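Local coordinates for xylooligosaccharide oxidase (Myceliophthora thermophila, PDB 5L6G), which oxidises the C1 hydroxyl of xylooligosaccharides and related sugars to lactones, using a bicovalently bound FAD and reducing molecular oxygen to hydrogen peroxide, at residues A[347-352]-A[405-411]; A[359-364]-A[431-436]. All blocks are in the same frame, centred on the assembly; numbering follows the deposited sequence.

Interaction 1 (A[347-352]-A[405-411]); sequences LVTSAL and ERHLFLY
Tyr-411 reaches across to Thr-349 on the neighbouring strand, and the two side chains meet at about a right angle. Their strands, 341-349 and 409-417, run antiparallel as neighbours in the eight-stranded sheet that forms the substrate-side half of this oxidase. Tyr-411 OH donates to Thr-349 OG1 (2.8 Å), and Thr-349 OG1 in turn donates to Ser-350 O at 2.7 Å, in the carbonyl plane and on a lone pair. Thr-349 can serve both because chi1 of 77° sets OG1 between its backbone N and carbonyl carbon. The Tyr-411 ring presents its CD1-CE1 edge to the other strand: CE1 lies 3.4 Å from Thr-349 CG2 and CD1 packs on Leu-347 CB. Replacing Tyr-411 with a phenylalanine would probably leave Thr-349 OG1 without its donor and the ring freer to shift. On the sheet's other face Val-348 crosses Leu-410 obliquely, CG2 to CD1 at 3.7 Å, while its CG1 leans on His-407, whose ND1 is hydrogen-bonded to the backbone N of Asp-403. Where the pairing ends, Leu-408 and Phe-409 both face Thr-349, a classic beta bulge. Thr-349 O accepts from both backbone nitrogens, from Leu-408 N at 2.9 Å and from Phe-409 N at 3.1 Å, the latter in the carbonyl plane. Leu-408, the extra residue, points toward the other segment and puts CD2 against Ala-351 CB. Beyond the bulge a water bridges the two segments, accepting from Ala-351 N at 2.9 Å and donating to Glu-405 O at 2.6 Å.

Interaction 2 (A[359-364]-A[431-436]); sequences RVAEYW and GWVHAF
Val-360 O is gripped twice: Trp-364 N gives it the ordinary helical bond of 2.9 Å, and Trp-432 NE1 adds a weak one from the facing helix, 3.3 Å long and bent to 142°. The indole that makes this second bond sits in an aromatic cluster, with Tyr-363 over one face and Trp-364 at its benzo edge. Tyr-363 overlaps the pyrrole ring in an offset stack, planes 30° apart, with CD2 only 3.3 Å from Trp-432 CG. At the far end the benzo edge of Trp-432 runs into the face of Trp-364, where CZ2 comes within 3.7 Å of Trp-364 CG in an edge-to-face pair. Helices 354-368 and 426-437 lie side by side here, nearly antiparallel, and the axes of 359-364 and 431-436 approach to 8.6 Å. They pack along the eight-stranded sheet, which both Trp-432 and Trp-364 touch at Ile-377. Gly-431 has no side chain, and that lets the tyrosine in: Tyr-363 OH sits 3.4 Å from Gly-431 CA and bonds to Phe-428 O a turn earlier, while the peptide between Gly-431 and Trp-432 passes over one face of the phenol ring. Further along, Val-360 splits its two methyls. CG1, anti to the backbone N (chi1 167°), meets Phe-436 CZ and the indole nitrogen; CG2 also touches Ala-435 CB and stands over the middle of the Phe-436 ring, 3.5 Å from its centroid, as a CH-pi contact.

Phe-436 joins the two contacts, whose centres are 15 Å apart. From the helix pair of interaction 2 its ring reaches the strand pair of interaction 1: Leu-347 CD1 comes within 3.4 Å of Phe-436 CG, and Tyr-411 CE2 lies 3.4 Å from Phe-436 CE2, the rings meeting edge-to-face. Each strand of interaction 1 is followed in the chain by one of the helices of interaction 2, so the same two strand-helix units pair twice. Interaction 1 is nearer FAD and the active-site beta-D-xylopyranose, about 6 Å and 7 Å from the Leu-410 side chain. In interaction 2, the Trp-432 side chain is about 10 Å from that of substrate-binding Glu-412, and Trp-364's about 7 Å from a bound alpha-D-xylopyranose.

Interaction 1 (A[347-352]-A[405-411])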
ATOM      1  N   LEU A 347      -9.479  -6.585   0.919  1.00  9.92           N
ATOM      2  CA  LEU A 347      -9.521  -8.001   1.064  1.00 10.46           C
ATOM      3  C   LEU A 347      -8.411  -8.600   0.222  1.00 10.46           C
ATOM      4  O   LEU A 347      -7.950  -8.008  -0.766  1.00 10.12           O
ATOM      5  CB  LEU A 347     -10.845  -8.585   0.544  1.00 11.05           C
ATOM      6  CG  LEU A 347     -12.042  -8.798   1.457  1.00 11.67           C
ATOM      7  CD1 LEU A 347     -13.160  -9.370   0.599  1.00 12.05           C
ATOM      8  CD2 LEU A 347     -11.755  -9.742   2.590  1.00 11.93           C
ATOM      9  N   VAL A 348      -8.003  -9.782   0.655  1.00 10.82           N
ATOM     10  CA  VAL A 348      -7.243 -10.718  -0.149  1.00 10.68           C
ATOM     11  C   VAL A 348      -8.065 -11.991  -0.097  1.00 10.62           C
ATOM     12  O   VAL A 348      -8.522 -12.394   0.975  1.00 10.66           O
ATOM     13  CB  VAL A 348      -5.856 -10.970   0.444  1.00 10.85           C
ATOM     14  CG1 VAL A 348      -5.109 -12.041  -0.345  1.00 11.10           C
ATOM     15  CG2 VAL A 348      -5.062  -9.669   0.459  1.00 10.70           C
ATOM     16  N   THR A 349      -8.316 -12.597  -1.246  1.00 10.31           N
ATOM     17  CA  THR A 349      -9.071 -13.824  -1.274  1.00 10.50           C
ATOM     18  C   THR A 349      -8.426 -14.824  -2.237  1.00 10.87           C
ATOM     19  O   THR A 349      -7.646 -14.472  -3.137  1.00 10.89           O
ATOM     20  CB  THR A 349     -10.555 -13.649  -1.720  1.00 10.39           C
ATOM     21  OG1 THR A 349     -10.637 -13.474  -3.146  1.00 10.15           O
ATOM     22  CG2 THR A 349     -11.306 -12.532  -1.010  1.00 10.21           C
ATOM     23  N   SER A 350      -8.788 -16.075  -2.025  1.00 11.30           N
ATOM     24  CA  SER A 350      -8.606 -17.132  -3.010  1.00 11.66           C
ATOM     25  C   SER A 350      -9.575 -16.905  -4.164  1.00 11.50           C
ATOM     26  O   SER A 350     -10.268 -15.888  -4.221  1.00 11.13           O
ATOM     27  CB  SER A 350      -8.913 -18.468  -2.337  1.00 12.20           C
ATOM     28  OG  SER A 350     -10.250 -18.461  -1.836  1.00 12.57           O
ATOM     29  N   ALA A 351      -9.641 -17.859  -5.088  1.00 11.82           N
ATOM     30  CA  ALA A 351     -10.799 -17.933  -5.972  1.00 11.87           C
ATOM     31  C   ALA A 351     -12.063 -18.017  -5.099  1.00 11.98           C
ATOM     32  O   ALA A 351     -12.028 -18.492  -3.974  1.00 12.11           O
ATOM     33  CB  ALA A 351     -10.704 -19.118  -6.908  1.00 12.41           C
ATOM     34  N   LEU A 352     -13.167 -17.521  -5.621  1.00 12.09           N
ATOM     35  CA  LEU A 352     -14.416 -17.465  -4.880  1.00 12.41           C
ATOM     36  C   LEU A 352     -15.349 -18.582  -5.338  1.00 13.22           C
ATOM     37  O   LEU A 352     -15.519 -18.791  -6.531  1.00 13.47           O
ATOM     38  CB  LEU A 352     -15.076 -16.111  -5.134  1.00 12.14           C
ATOM     39  CG  LEU A 352     -14.234 -14.905  -4.709  1.00 11.82           C
ATOM     40  CD1 LEU A 352     -14.972 -13.607  -4.957  1.00 11.72           C
ATOM     41  CD2 LEU A 352     -13.833 -15.030  -3.266  1.00 11.72           C
ATOM     42  N   GLU A 405      -2.085 -19.797  -5.276  1.00 18.27           N
ATOM     43  CA  GLU A 405      -3.487 -20.199  -5.401  1.00 19.49           C
ATOM     44  C   GLU A 405      -4.410 -19.625  -4.297  1.00 18.08           C
ATOM     45  O   GLU A 405      -5.556 -19.225  -4.566  1.00 17.56           O
ATOM     46  CB  GLU A 405      -3.585 -21.724  -5.500  1.00 22.40           C
ATOM     47  CG  GLU A 405      -3.117 -22.273  -6.845  1.00 25.53           C
ATOM     48  CD  GLU A 405      -1.608 -22.287  -7.015  1.00 28.42           C
ATOM     49  OE1 GLU A 405      -0.930 -22.916  -6.182  1.00 32.35           O
ATOM     50  OE2 GLU A 405      -1.088 -21.693  -8.004  1.00 32.74           O
ATOM     51  N   ARG A 406      -3.926 -19.581  -3.066  1.00 16.95           N
ATOM     52  CA  ARG A 406      -4.733 -19.107  -1.943  1.00 16.39           C
ATOM     53  C   ARG A 406      -4.899 -17.575  -1.972  1.00 14.80           C
ATOM     54  O   ARG A 406      -5.923 -17.028  -1.520  1.00 13.93           O
ATOM     55  CB  ARG A 406      -4.072 -19.563  -0.634  1.00 17.74           C
ATOM     56  CG  ARG A 406      -4.862 -19.356   0.653  1.00 18.99           C
ATOM     57  CD  ARG A 406      -4.020 -19.788   1.857  1.00 20.37           C
ATOM     58  NE  ARG A 406      -3.788 -21.235   1.867  1.00 22.12           N
ATOM     59  CZ  ARG A 406      -4.693 -22.139   2.250  1.00 23.74           C
ATOM     60  NH1 ARG A 406      -5.901 -21.760   2.662  1.00 24.21           N
ATOM     61  NH2 ARG A 406      -4.396 -23.439   2.217  1.00 24.87           N
ATOM     62  N   HIS A 407      -3.897 -16.889  -2.515  1.00 13.38           N
ATOM     63  CA  HIS A 407      -3.901 -15.437  -2.571  1.00 12.36           C
ATOM     64  C   HIS A 407      -3.942 -15.045  -4.017  1.00 11.90           C
ATOM     65  O   HIS A 407      -2.930 -14.759  -4.640  1.00 11.75           O
ATOM     66  CB  HIS A 407      -2.686 -14.899  -1.830  1.00 12.21           C
ATOM     67  CG  HIS A 407      -2.650 -15.366  -0.415  1.00 12.38           C
ATOM     68  ND1 HIS A 407      -1.597 -16.072   0.114  1.00 12.67           N
ATOM     69  CD2 HIS A 407      -3.593 -15.310   0.556  1.00 12.25           C
ATOM     70  CE1 HIS A 407      -1.868 -16.383   1.370  1.00 12.83           C
ATOM     71  NE2 HIS A 407      -3.068 -15.922   1.666  1.00 12.51           N
ATOM     72  N   LEU A 408      -5.159 -15.064  -4.536  1.00 11.28           N
ATOM     73  CA  LEU A 408      -5.390 -14.914  -5.961  1.00 11.17           C
ATOM     74  C   LEU A 408      -5.747 -13.491  -6.339  1.00 10.69           C
ATOM     75  O   LEU A 408      -5.353 -13.026  -7.421  1.00 10.74           O
ATOM     76  CB  LEU A 408      -6.544 -15.809  -6.360  1.00 11.35           C
ATOM     77  CG  LEU A 408      -6.762 -15.944  -7.858  1.00 11.66           C
ATOM     78  CD1 LEU A 408      -5.513 -16.455  -8.562  1.00 11.87           C
ATOM     79  CD2 LEU A 408      -7.945 -16.860  -8.121  1.00 12.13           C
ATOM     80  N   PHE A 409      -6.522 -12.834  -5.465  1.00 10.23           N
ATOM     81  CA  PHE A 409      -7.064 -11.500  -5.718  1.00 10.02           C
ATOM     82  C   PHE A 409      -6.790 -10.602  -4.530  1.00 10.02           C
ATOM     83  O   PHE A 409      -6.918 -11.017  -3.379  1.00 10.35           O
ATOM     84  CB  PHE A 409      -8.586 -11.509  -5.902  1.00  9.94           C
ATOM     85  CG  PHE A 409      -9.056 -12.220  -7.132  1.00 10.15           C
ATOM     86  CD1 PHE A 409      -8.572 -11.865  -8.378  1.00 10.11           C
ATOM     87  CD2 PHE A 409      -9.981 -13.244  -7.041  1.00 10.26           C
ATOM     88  CE1 PHE A 409      -9.012 -12.502  -9.510  1.00 10.50           C
ATOM     89  CE2 PHE A 409     -10.403 -13.907  -8.167  1.00 10.62           C
ATOM     90  CZ  PHE A 409      -9.930 -13.528  -9.410  1.00 10.78           C
ATOM     91  N   LEU A 410      -6.447  -9.364  -4.846  1.00 10.15           N
ATOM     92  CA  LEU A 410      -6.370  -8.275  -3.897  1.00 10.12           C
ATOM     93  C   LEU A 410      -7.416  -7.235  -4.247  1.00 10.05           C
ATOM     94  O   LEU A 410      -7.618  -6.873  -5.422  1.00 10.12           O
ATOM     95  CB  LEU A 410      -4.980  -7.657  -3.950  1.00 10.33           C
ATOM     96  CG  LEU A 410      -4.691  -6.370  -3.214  1.00 10.27           C
ATOM     97  CD1 LEU A 410      -4.816  -6.634  -1.727  1.00 10.45           C
ATOM     98  CD2 LEU A 410      -3.295  -5.850  -3.582  1.00 10.42           C
ATOM     99  N   TYR A 411      -8.062  -6.713  -3.220  1.00 10.03           N
ATOM    100  CA  TYR A 411      -9.180  -5.816  -3.414  1.00 10.27           C
ATOM    101  C   TYR A 411      -8.996  -4.517  -2.659  1.00 10.68           C
ATOM    102  O   TYR A 411      -8.514  -4.517  -1.517  1.00 11.24           O
ATOM    103  CB  TYR A 411     -10.458  -6.430  -2.883  1.00 10.08           C
ATOM    104  CG  TYR A 411     -10.853  -7.791  -3.402  1.00 10.04           C
ATOM    105  CD1 TYR A 411     -10.168  -8.938  -3.003  1.00 10.21           C
ATOM    106  CD2 TYR A 411     -11.944  -7.941  -4.231  1.00 10.26           C
ATOM    107  CE1 TYR A 411     -10.558 -10.197  -3.401  1.00 10.36           C
ATOM    108  CE2 TYR A 411     -12.353  -9.197  -4.645  1.00 10.55           C
ATOM    109  CZ  TYR A 411     -11.663 -10.325  -4.228  1.00 10.52           C
ATOM    110  OH  TYR A 411     -12.049 -11.576  -4.634  1.00 10.84           O
TER
HETATM  111  O   HOH W   1      -7.862 -20.123  -5.420  1.00 11.52           O

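Interaction 2 (A[359-364]-A[431-436])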
ATOM      1  N   ARG A 359     -23.469 -13.886  -3.993  1.00 16.65           N
ATOM      2  CA  ARG A 359     -23.759 -12.932  -2.928  1.00 17.01           C
ATOM      3  C   ARG A 359     -23.047 -11.589  -3.160  1.00 15.58           C
ATOM      4  O   ARG A 359     -23.619 -10.527  -2.966  1.00 15.13           O
ATOM      5  CB  ARG A 359     -23.427 -13.541  -1.571  1.00 19.28           C
ATOM      6  CG  ARG A 359     -24.274 -14.786  -1.292  1.00 22.12           C
ATOM      7  CD  ARG A 359     -23.981 -15.423   0.061  1.00 25.65           C
ATOM      8  NE  ARG A 359     -22.540 -15.511   0.328  1.00 28.48           N
ATOM      9  CZ  ARG A 359     -21.908 -15.060   1.421  1.00 30.37           C
ATOM     10  NH1 ARG A 359     -22.567 -14.487   2.440  1.00 32.72           N
ATOM     11  NH2 ARG A 359     -20.596 -15.215   1.520  1.00 28.49           N
ATOM     12  N   VAL A 360     -21.791 -11.649  -3.574  1.00 14.38           N
ATOM     13  CA  VAL A 360     -20.998 -10.454  -3.887  1.00 13.63           C
ATOM     14  C   VAL A 360     -21.604  -9.692  -5.055  1.00 13.54           C
ATOM     15  O   VAL A 360     -21.688  -8.455  -5.030  1.00 13.00           O
ATOM     16  CB  VAL A 360     -19.529 -10.863  -4.191  1.00 13.40           C
ATOM     17  CG1 VAL A 360     -18.726  -9.724  -4.824  1.00 13.13           C
ATOM     18  CG2 VAL A 360     -18.862 -11.373  -2.917  1.00 13.43           C
ATOM     19  N   ALA A 361     -22.034 -10.430  -6.079  1.00 13.47           N
ATOM     20  CA  ALA A 361     -22.665  -9.825  -7.254  1.00 13.89           C
ATOM     21  C   ALA A 361     -24.001  -9.183  -6.912  1.00 14.31           C
ATOM     22  O   ALA A 361     -24.303  -8.088  -7.376  1.00 13.84           O
ATOM     23  CB  ALA A 361     -22.859 -10.866  -8.345  1.00 14.01           C
ATOM     24  N   GLU A 362     -24.807  -9.879  -6.111  1.00 15.15           N
ATOM     25  CA  GLU A 362     -26.105  -9.354  -5.717  1.00 16.25           C
ATOM     26  C   GLU A 362     -25.892  -8.088  -4.908  1.00 14.85           C
ATOM     27  O   GLU A 362     -26.583  -7.110  -5.082  1.00 14.43           O
ATOM     28  CB  GLU A 362     -26.927 -10.387  -4.928  1.00 18.44           C
ATOM     29  CG  GLU A 362     -27.429 -11.515  -5.821  1.00 21.07           C
ATOM     30  CD  GLU A 362     -28.329 -12.523  -5.117  1.00 24.34           C
ATOM     31  OE1 GLU A 362     -28.949 -12.165  -4.077  1.00 27.82           O
ATOM     32  OE2 GLU A 362     -28.431 -13.663  -5.626  1.00 25.92           O
ATOM     33  N   TYR A 363     -24.892  -8.100  -4.049  1.00 13.88           N
ATOM     34  CA  TYR A 363     -24.596  -6.905  -3.273  1.00 13.18           C
ATOM     35  C   TYR A 363     -24.202  -5.742  -4.201  1.00 13.14           C
ATOM     36  O   TYR A 363     -24.595  -4.600  -3.991  1.00 12.63           O
ATOM     37  CB  TYR A 363     -23.479  -7.184  -2.286  1.00 12.56           C
ATOM     38  CG  TYR A 363     -23.474  -6.184  -1.166  1.00 12.11           C
ATOM     39  CD1 TYR A 363     -24.226  -6.402  -0.026  1.00 12.41           C
ATOM     40  CD2 TYR A 363     -22.739  -5.003  -1.263  1.00 11.68           C
ATOM     41  CE1 TYR A 363     -24.237  -5.482   1.013  1.00 12.35           C
ATOM     42  CE2 TYR A 363     -22.741  -4.074  -0.232  1.00 11.67           C
ATOM     43  CZ  TYR A 363     -23.498  -4.317   0.909  1.00 11.92           C
ATOM     44  OH  TYR A 363     -23.488  -3.414   1.958  1.00 12.04           O
ATOM     45  N   TRP A 364     -23.399  -6.067  -5.212  1.00 13.14           N
ATOM     46  CA  TRP A 364     -22.897  -5.084  -6.168  1.00 13.67           C
ATOM     47  C   TRP A 364     -24.061  -4.420  -6.867  1.00 14.23           C
ATOM     48  O   TRP A 364     -24.187  -3.195  -6.870  1.00 14.46           O
ATOM     49  CB  TRP A 364     -22.006  -5.792  -7.191  1.00 13.77           C
ATOM     50  CG  TRP A 364     -21.183  -4.929  -8.109  1.00 14.44           C
ATOM     51  CD1 TRP A 364     -21.537  -3.751  -8.719  1.00 15.04           C
ATOM     52  CD2 TRP A 364     -19.887  -5.249  -8.595  1.00 14.52           C
ATOM     53  NE1 TRP A 364     -20.508  -3.302  -9.520  1.00 15.05           N
ATOM     54  CE2 TRP A 364     -19.491  -4.209  -9.470  1.00 14.77           C
ATOM     55  CE3 TRP A 364     -19.004  -6.310  -8.360  1.00 14.51           C
ATOM     56  CZ2 TRP A 364     -18.244  -4.200 -10.103  1.00 14.70           C
ATOM     57  CZ3 TRP A 364     -17.768  -6.301  -8.988  1.00 14.54           C
ATOM     58  CH2 TRP A 364     -17.405  -5.251  -9.859  1.00 14.54           C
ATOM     59  N   GLY A 431     -20.978  -4.462   4.658  1.00 11.99           N
ATOM     60  CA  GLY A 431     -21.883  -5.472   4.171  1.00 12.14           C
ATOM     61  C   GLY A 431     -21.290  -6.173   2.957  1.00 12.13           C
ATOM     62  O   GLY A 431     -21.456  -7.381   2.783  1.00 11.91           O
ATOM     63  N   TRP A 432     -20.585  -5.416   2.129  1.00 11.83           N
ATOM     64  CA  TRP A 432     -19.993  -5.992   0.929  1.00 12.05           C
ATOM     65  C   TRP A 432     -18.918  -6.998   1.316  1.00 12.19           C
ATOM     66  O   TRP A 432     -18.865  -8.097   0.769  1.00 12.54           O
ATOM     67  CB  TRP A 432     -19.383  -4.914   0.032  1.00 11.72           C
ATOM     68  CG  TRP A 432     -19.432  -5.278  -1.414  1.00 11.75           C
ATOM     69  CD1 TRP A 432     -19.683  -6.495  -1.936  1.00 11.97           C
ATOM     70  CD2 TRP A 432     -19.226  -4.397  -2.516  1.00 11.77           C
ATOM     71  NE1 TRP A 432     -19.674  -6.437  -3.320  1.00 12.23           N
ATOM     72  CE2 TRP A 432     -19.392  -5.152  -3.696  1.00 11.99           C
ATOM     73  CE3 TRP A 432     -18.940  -3.039  -2.622  1.00 11.68           C
ATOM     74  CZ2 TRP A 432     -19.277  -4.591  -4.964  1.00 12.17           C
ATOM     75  CZ3 TRP A 432     -18.813  -2.486  -3.884  1.00 12.06           C
ATOM     76  CH2 TRP A 432     -18.986  -3.255  -5.034  1.00 12.10           C
ATOM     77  N   VAL A 433     -18.085  -6.642   2.296  1.00 12.30           N
ATOM     78  CA  VAL A 433     -17.044  -7.564   2.733  1.00 12.62           C
ATOM     79  C   VAL A 433     -17.651  -8.843   3.335  1.00 13.41           C
ATOM     80  O   VAL A 433     -17.190  -9.953   3.047  1.00 13.02           O
ATOM     81  CB  VAL A 433     -16.036  -6.881   3.679  1.00 12.26           C
ATOM     82  CG1 VAL A 433     -15.144  -7.897   4.346  1.00 12.31           C
ATOM     83  CG2 VAL A 433     -15.186  -5.908   2.884  1.00 11.97           C
ATOM     84  N   HIS A 434     -18.712  -8.683   4.115  1.00 14.65           N
ATOM     85  CA  HIS A 434     -19.452  -9.824   4.654  1.00 16.60           C
ATOM     86  C   HIS A 434     -19.923 -10.806   3.570  1.00 15.37           C
ATOM     87  O   HIS A 434     -19.947 -12.003   3.794  1.00 14.87           O
ATOM     88  CB  HIS A 434     -20.648  -9.351   5.450  1.00 19.03           C
ATOM     89  CG  HIS A 434     -21.301 -10.428   6.258  1.00 23.01           C
ATOM     90  ND1 HIS A 434     -20.841 -10.804   7.501  1.00 25.20           N
ATOM     91  CD2 HIS A 434     -22.405 -11.178   6.023  1.00 25.71           C
ATOM     92  CE1 HIS A 434     -21.619 -11.756   7.989  1.00 26.56           C
ATOM     93  NE2 HIS A 434     -22.578 -11.999   7.114  1.00 26.88           N
ATOM     94  N   ALA A 435     -20.284 -10.296   2.396  1.00 14.65           N
ATOM     95  CA  ALA A 435     -20.697 -11.156   1.286  1.00 14.48           C
ATOM     96  C   ALA A 435     -19.555 -12.074   0.842  1.00 13.90           C
ATOM     97  O   ALA A 435     -19.805 -13.180   0.359  1.00 14.21           O
ATOM     98  CB  ALA A 435     -21.198 -10.329   0.098  1.00 14.36           C
ATOM     99  N   PHE A 436     -18.313 -11.625   0.985  1.00 13.12           N
ATOM    100  CA  PHE A 436     -17.158 -12.477   0.683  1.00 12.82           C
ATOM    101  C   PHE A 436     -16.879 -13.430   1.837  1.00 13.24           C
ATOM    102  O   PHE A 436     -16.777 -14.651   1.661  1.00 13.32           O
ATOM    103  CB  PHE A 436     -15.875 -11.659   0.427  1.00 12.43           C
ATOM    104  CG  PHE A 436     -15.890 -10.790  -0.811  1.00 11.96           C
ATOM    105  CD1 PHE A 436     -16.478  -9.533  -0.798  1.00 11.73           C
ATOM    106  CD2 PHE A 436     -15.223 -11.195  -1.970  1.00 11.83           C
ATOM    107  CE1 PHE A 436     -16.431  -8.715  -1.902  1.00 11.50           C
ATOM    108  CE2 PHE A 436     -15.170 -10.383  -3.082  1.00 11.64           C
ATOM    109  CZ  PHE A 436     -15.777  -9.144  -3.061  1.00 11.69           C
TER